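Local coordinates for protein probable ribosomal RNA small subunit methyltransferase (Thermus thermophilus, PDB 2ZUL) that binds S-adenosylmethionine and, as a probable RsmC-type enzyme, is thought to transfer its methyl group to a base of 16S ribosomal RNA, at residues G132-L137 against L172-K177; E230-R235 against M254-V259. One frame throughout, in Å; residues are numbered along the deposited sequence.

Contact 1: residues G132-L137 against L172-K177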
loop_
_atom_site.group_PDB
_atom_site.type_symbol
_atom_site.label_atom_id
_atom_site.label_comp_id
_atom_site.label_asym_id
_atom_site.label_seq_id
_atom_site.Cartn_x
_atom_site.Cartn_y
_atom_site.Cartn_z
ATOM N N GLY A 132 -25.992 -5.996 17.387
ATOM C CA GLY A 132 -25.955 -5.038 18.478
ATOM C C GLY A 132 -24.584 -4.403 18.640
ATOM O O GLY A 132 -24.384 -3.556 19.510
ATOM N N GLY A 133 -23.638 -4.819 17.801
ATOM C CA GLY A 133 -22.291 -4.275 17.861
ATOM C C GLY A 133 -22.243 -2.834 17.389
ATOM O O GLY A 133 -23.153 -2.369 16.704
ATOM N N ARG A 134 -21.173 -2.127 17.741
ATOM C CA ARG A 134 -21.028 -0.723 17.368
ATOM C C ARG A 134 -19.867 -0.462 16.423
ATOM O O ARG A 134 -18.842 -1.136 16.478
ATOM C CB ARG A 134 -20.852 0.126 18.628
ATOM C CG ARG A 134 -22.126 0.267 19.452
ATOM C CD ARG A 134 -23.031 1.361 18.888
ATOM N NE ARG A 134 -24.366 1.350 19.485
ATOM C CZ ARG A 134 -25.207 2.379 19.456
ATOM N NH1 ARG A 134 -24.857 3.514 18.864
ATOM N NH2 ARG A 134 -26.405 2.273 20.007
ATOM N N LEU A 135 -20.042 0.534 15.561
ATOM C CA LEU A 135 -19.019 0.916 14.599
ATOM C C LEU A 135 -18.743 2.418 14.591
ATOM O O LEU A 135 -19.660 3.229 14.446
ATOM C CB LEU A 135 -19.434 0.490 13.183
ATOM C CG LEU A 135 -18.654 1.142 12.030
ATOM C CD1 LEU A 135 -17.204 0.671 12.054
ATOM C CD2 LEU A 135 -19.301 0.790 10.694
ATOM N N TYR A 136 -17.477 2.781 14.768
ATOM C CA TYR A 136 -17.067 4.176 14.700
ATOM C C TYR A 136 -16.504 4.326 13.290
ATOM O O TYR A 136 -15.514 3.680 12.946
ATOM C CB TYR A 136 -15.966 4.481 15.714
ATOM C CG TYR A 136 -16.474 4.763 17.103
ATOM C CD1 TYR A 136 -17.141 5.952 17.391
ATOM C CD2 TYR A 136 -16.300 3.837 18.128
ATOM C CE1 TYR A 136 -17.626 6.213 18.671
ATOM C CE2 TYR A 136 -16.781 4.085 19.411
ATOM C CZ TYR A 136 -17.444 5.273 19.674
ATOM O OH TYR A 136 -17.932 5.511 20.940
ATOM N N LEU A 137 -17.146 5.164 12.481
ATOM C CA LEU A 137 -16.725 5.393 11.104
ATOM C C LEU A 137 -16.290 6.847 10.953
ATOM O O LEU A 137 -17.081 7.760 11.184
ATOM C CB LEU A 137 -17.891 5.107 10.157
ATOM C CG LEU A 137 -17.584 5.112 8.660
ATOM C CD1 LEU A 137 -16.714 3.904 8.334
ATOM C CD2 LEU A 137 -18.890 5.063 7.864
ATOM N N LEU A 172 -21.307 7.128 14.566
ATOM C CA LEU A 172 -21.417 5.947 15.405
ATOM C C LEU A 172 -22.645 5.196 14.916
ATOM O O LEU A 172 -23.732 5.763 14.852
ATOM C CB LEU A 172 -21.581 6.350 16.871
ATOM C CG LEU A 172 -21.688 5.225 17.902
ATOM C CD1 LEU A 172 -20.570 4.205 17.694
ATOM C CD2 LEU A 172 -21.615 5.826 19.293
ATOM N N LEU A 173 -22.463 3.933 14.548
ATOM C CA LEU A 173 -23.569 3.124 14.053
ATOM C C LEU A 173 -23.721 1.843 14.864
ATOM O O LEU A 173 -22.785 1.403 15.527
ATOM C CB LEU A 173 -23.348 2.767 12.576
ATOM C CG LEU A 173 -23.055 3.916 11.600
ATOM C CD1 LEU A 173 -21.550 4.140 11.490
ATOM C CD2 LEU A 173 -23.630 3.578 10.227
ATOM N N GLU A 174 -24.909 1.249 14.809
ATOM C CA GLU A 174 -25.167 0.001 15.518
ATOM C C GLU A 174 -25.701 -1.024 14.533
ATOM O O GLU A 174 -26.538 -0.704 13.688
ATOM C CB GLU A 174 -26.195 0.202 16.632
ATOM C CG GLU A 174 -26.538 -1.093 17.371
ATOM C CD GLU A 174 -27.592 -0.896 18.446
ATOM O OE1 GLU A 174 -27.325 -0.163 19.420
ATOM O OE2 GLU A 174 -28.688 -1.473 18.314
ATOM N N LYS A 175 -25.214 -2.255 14.639
ATOM C CA LYS A 175 -25.663 -3.323 13.752
ATOM C C LYS A 175 -27.032 -3.817 14.217
ATOM O O LYS A 175 -27.142 -4.475 15.249
ATOM C CB LYS A 175 -24.663 -4.482 13.767
ATOM C CG LYS A 175 -25.019 -5.625 12.817
ATOM C CD LYS A 175 -23.970 -6.731 12.848
ATOM C CE LYS A 175 -24.313 -7.839 11.851
ATOM N NZ LYS A 175 -23.251 -8.889 11.765
ATOM N N GLU A 176 -28.073 -3.488 13.459
ATOM C CA GLU A 176 -29.426 -3.904 13.807
ATOM C C GLU A 176 -29.942 -4.950 12.830
ATOM O O GLU A 176 -30.990 -5.551 13.054
ATOM C CB GLU A 176 -30.383 -2.712 13.781
ATOM C CG GLU A 176 -29.989 -1.551 14.671
ATOM C CD GLU A 176 -30.976 -0.406 14.570
ATOM O OE1 GLU A 176 -31.312 -0.016 13.431
ATOM O OE2 GLU A 176 -31.412 0.103 15.623
ATOM N N LYS A 177 -29.212 -5.156 11.741
ATOM C CA LYS A 177 -29.629 -6.122 10.734
ATOM C C LYS A 177 -28.489 -7.059 10.358
ATOM O O LYS A 177 -27.313 -6.730 10.536
ATOM C CB LYS A 177 -30.143 -5.388 9.490
ATOM C CG LYS A 177 -29.074 -4.622 8.734
ATOM C CD LYS A 177 -29.630 -3.918 7.497
ATOM C CE LYS A 177 -30.495 -2.724 7.859
ATOM N NZ LYS A 177 -30.917 -1.966 6.646
HETATM O O HOH W 1 -25.320 -1.404 20.810
#

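Contact 2: residues E230-R235 against M254-V259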
loop_
_atom_site.group_PDB
_atom_site.type_symbol
_atom_site.label_atom_id
_atom_site.label_comp_id
_atom_site.label_asym_id
_atom_site.label_seq_id
_atom_site.Cartn_x
_atom_site.Cartn_y
_atom_site.Cartn_z
ATOM N N GLU A 230 16.166 -10.947 -24.480
ATOM C CA GLU A 230 16.758 -11.966 -23.610
ATOM C C GLU A 230 17.709 -11.312 -22.613
ATOM O O GLU A 230 18.372 -11.998 -21.836
ATOM C CB GLU A 230 17.546 -13.001 -24.420
ATOM C CG GLU A 230 16.723 -13.886 -25.346
ATOM C CD GLU A 230 16.364 -13.198 -26.644
ATOM O OE1 GLU A 230 17.224 -12.468 -27.181
ATOM O OE2 GLU A 230 15.232 -13.398 -27.135
ATOM N N GLY A 231 17.759 -9.985 -22.646
ATOM C CA GLY A 231 18.646 -9.226 -21.780
ATOM C C GLY A 231 18.565 -9.419 -20.276
ATOM O O GLY A 231 19.531 -9.117 -19.573
ATOM N N VAL A 232 17.437 -9.904 -19.766
ATOM C CA VAL A 232 17.308 -10.102 -18.325
ATOM C C VAL A 232 17.345 -11.577 -17.938
ATOM O O VAL A 232 17.227 -11.920 -16.764
ATOM C CB VAL A 232 15.992 -9.488 -17.776
ATOM C CG1 VAL A 232 15.901 -8.017 -18.163
ATOM C CG2 VAL A 232 14.791 -10.256 -18.306
ATOM N N ARG A 233 17.527 -12.450 -18.922
ATOM C CA ARG A 233 17.551 -13.880 -18.643
ATOM C C ARG A 233 18.653 -14.240 -17.648
ATOM O O ARG A 233 19.821 -13.907 -17.853
ATOM C CB ARG A 233 17.730 -14.670 -19.942
ATOM C CG ARG A 233 17.433 -16.162 -19.803
ATOM C CD ARG A 233 17.351 -16.837 -21.167
ATOM N NE ARG A 233 16.311 -16.247 -22.009
ATOM C CZ ARG A 233 15.005 -16.402 -21.813
ATOM N NH1 ARG A 233 14.564 -17.133 -20.799
ATOM N NH2 ARG A 233 14.136 -15.818 -22.630
ATOM N N GLY A 234 18.265 -14.903 -16.564
ATOM C CA GLY A 234 19.224 -15.310 -15.550
ATOM C C GLY A 234 19.776 -14.194 -14.677
ATOM O O GLY A 234 20.657 -14.429 -13.847
ATOM N N ARG A 235 19.262 -12.981 -14.848
ATOM C CA ARG A 235 19.734 -11.847 -14.063
ATOM C C ARG A 235 18.863 -11.641 -12.831
ATOM O O ARG A 235 17.678 -11.974 -12.842
ATOM C CB ARG A 235 19.724 -10.577 -14.920
ATOM C CG ARG A 235 20.395 -10.755 -16.272
ATOM C CD ARG A 235 21.797 -11.318 -16.112
ATOM N NE ARG A 235 22.769 -10.292 -15.749
ATOM C CZ ARG A 235 23.988 -10.552 -15.287
ATOM N NH1 ARG A 235 24.384 -11.809 -15.123
ATOM N NH2 ARG A 235 24.817 -9.557 -15.005
ATOM N N MET A 254 10.564 -13.305 -19.087
ATOM C CA MET A 254 11.767 -13.077 -19.880
ATOM C C MET A 254 12.968 -13.831 -19.311
ATOM O O MET A 254 14.078 -13.743 -19.839
ATOM C CB MET A 254 12.060 -11.575 -19.963
ATOM C CG MET A 254 11.016 -10.803 -20.763
ATOM S SD MET A 254 11.215 -9.015 -20.663
ATOM C CE MET A 254 12.365 -8.723 -21.993
ATOM N N GLY A 255 12.740 -14.564 -18.225
ATOM C CA GLY A 255 13.800 -15.360 -17.626
ATOM C C GLY A 255 14.566 -14.775 -16.455
ATOM O O GLY A 255 15.517 -15.385 -15.973
ATOM N N ALA A 256 14.170 -13.602 -15.979
ATOM C CA ALA A 256 14.883 -13.000 -14.860
ATOM C C ALA A 256 14.508 -13.651 -13.540
ATOM O O ALA A 256 13.457 -14.283 -13.418
ATOM C CB ALA A 256 14.591 -11.503 -14.796
ATOM N N GLU A 257 15.398 -13.514 -12.564
ATOM C CA GLU A 257 15.174 -14.023 -11.219
ATOM C C GLU A 257 14.743 -12.751 -10.504
ATOM O O GLU A 257 15.568 -11.945 -10.071
ATOM C CB GLU A 257 16.473 -14.590 -10.647
ATOM C CG GLU A 257 16.787 -15.989 -11.181
ATOM C CD GLU A 257 18.191 -16.462 -10.852
ATOM O OE1 GLU A 257 18.678 -16.169 -9.741
ATOM O OE2 GLU A 257 18.803 -17.141 -11.705
ATOM N N VAL A 258 13.430 -12.577 -10.408
ATOM C CA VAL A 258 12.855 -11.371 -9.839
ATOM C C VAL A 258 12.425 -11.399 -8.385
ATOM O O VAL A 258 11.873 -12.384 -7.889
ATOM C CB VAL A 258 11.629 -10.925 -10.677
ATOM C CG1 VAL A 258 11.195 -9.518 -10.276
ATOM C CG2 VAL A 258 11.961 -10.994 -12.161
ATOM N N VAL A 259 12.699 -10.289 -7.712
ATOM C CA VAL A 259 12.307 -10.090 -6.329
ATOM C C VAL A 259 11.468 -8.827 -6.366
ATOM O O VAL A 259 11.950 -7.757 -6.742
ATOM C CB VAL A 259 13.506 -9.846 -5.393
ATOM C CG1 VAL A 259 13.004 -9.439 -4.000
ATOM C CG2 VAL A 259 14.349 -11.106 -5.293
#

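Contact 1: residues G132-L137 against L172-K177
Arg134, Leu135 and Tyr136 pair with Glu174, Leu173 and Leu172 in an antiparallel strand pairing, where strand 133-140 of the N-terminal seven-stranded sheet meets strand 168-174. Leu135 and Leu173 form the hydrogen-bonded pair, with Leu135 N to Leu173 O and Leu173 N to Leu135 O both 2.9 Å. Beyond the non-hydrogen-bonded pair of Arg134 and Glu174, Lys175 N reaches Gly133 O and Gly132 N reaches Lys175 O. Gly132 suits the corner before the strand, because its backbone angles would jam any CB against the preceding carbonyl.

On one face, Arg134 NH2 makes a salt bridge to Glu174 OE1 at 2.7 Å whose hydrogen bond is weak, the N-H...O angle being only 123°, and the guanidinium and carboxylate planes stand 73° apart. Glu174 CB lies over a guanidinium face, while a water at the edge, in plane, accepts from Arg134 NE and donates to Glu174 OE1 and Gly132 O. A methionine in place of Arg134 would probably leave the Glu174 carboxylate without its cationic mate and the water short of one partner.

The strand order 3-2-1-4-5-7-6 is that of the class I, Rossmann-like methyltransferase fold, and here 133-140 pairs with the antiparallel 168-174. Farther along the same face, Leu172 lays CD1 over the centre of the Tyr136 ring, a CH-pi contact 3.8 Å from the centroid; CG stands anti to the backbone N (chi1 -179°), which sends the side chain alongside the ring, and its branched end sets one methyl over it.

On the other face, Leu173 CD1 touches Leu135 CD2 at 4.1 Å and Leu137 CB at 4.0 Å, apolar side chains suited to the cover of helix 145-156, where Ala152 and Leu156 meet Leu173.

Contact 2: residues E230-R235 against M254-V259
Gly234 and Arg235 meet Gly255 and Glu257 through two backbone hydrogen bonds, joining two overlapping turns to a helix end and the start of the strand that follows. Residues 230-233 make a type I turn and residues 232-235 a type II turn, whose third position, Gly234, has the positive phi that favours glycine. Gly255 ends the preceding helix in a Schellman motif, also with positive phi; at its backbone angles a CB would be jammed against the preceding carbonyl O. Gly234 N donates almost straight (171°) to Gly255 O at 2.9 Å, but from above the carbonyl plane. Glu257 N gives a 2.8 Å bond to Arg235 O, approaching nearly in line with that carbonyl. Val232 O, which already accepts from Arg235 N within the turn, also receives a CA-H...O contact from Ala256 CA at 3.2 Å.

Val232 carries the apolar part of the contact. Its chi1 of -55° sets CG2 between the backbone N and the carbonyl carbon, and this branch packs against Met254 CB at a tight 3.5 Å and Ala256 CB at 3.7 Å. The small methyl of Ala256 fits this confined place, where it also lies near Val232 O, and Ile301 touches Val232 from strand 299-304. Arg233 folds its chain at chi3 (-59°), bringing one guanidinium face over Met254 O; CZ lies 3.4 Å from that oxygen, but no hydrogen bond forms.

Just beyond, strands 236-240 and 257-262 run parallel, Glu257 bonding to Val237; helix 248-253 returns here to start the second strand of a beta-alpha-beta crossover, typical of the Rossmann-like methyltransferase fold.

In the fold
Contacts 1 and 2 lie on opposite sides of the chain's centre, their own centres 51 Å apart and their nearest atoms about 34 Å apart, and they follow one another along the chain without touching. Each belongs to a different one of two seven-stranded sheets that share the order 3-2-1-4-5-7-6. Contact 1 joins strands 133-140 and 168-174 of the first sheet, whereas contact 2 lies where 236-240 and 257-262 of the second begin. Neither forms part of the cofactor site: the side chain of Met254 in contact 2 is about 14 Å from the bound S-adenosylmethionine. Strand 257-262, which starts in contact 2, leads on to the cofactor-binding Glu262.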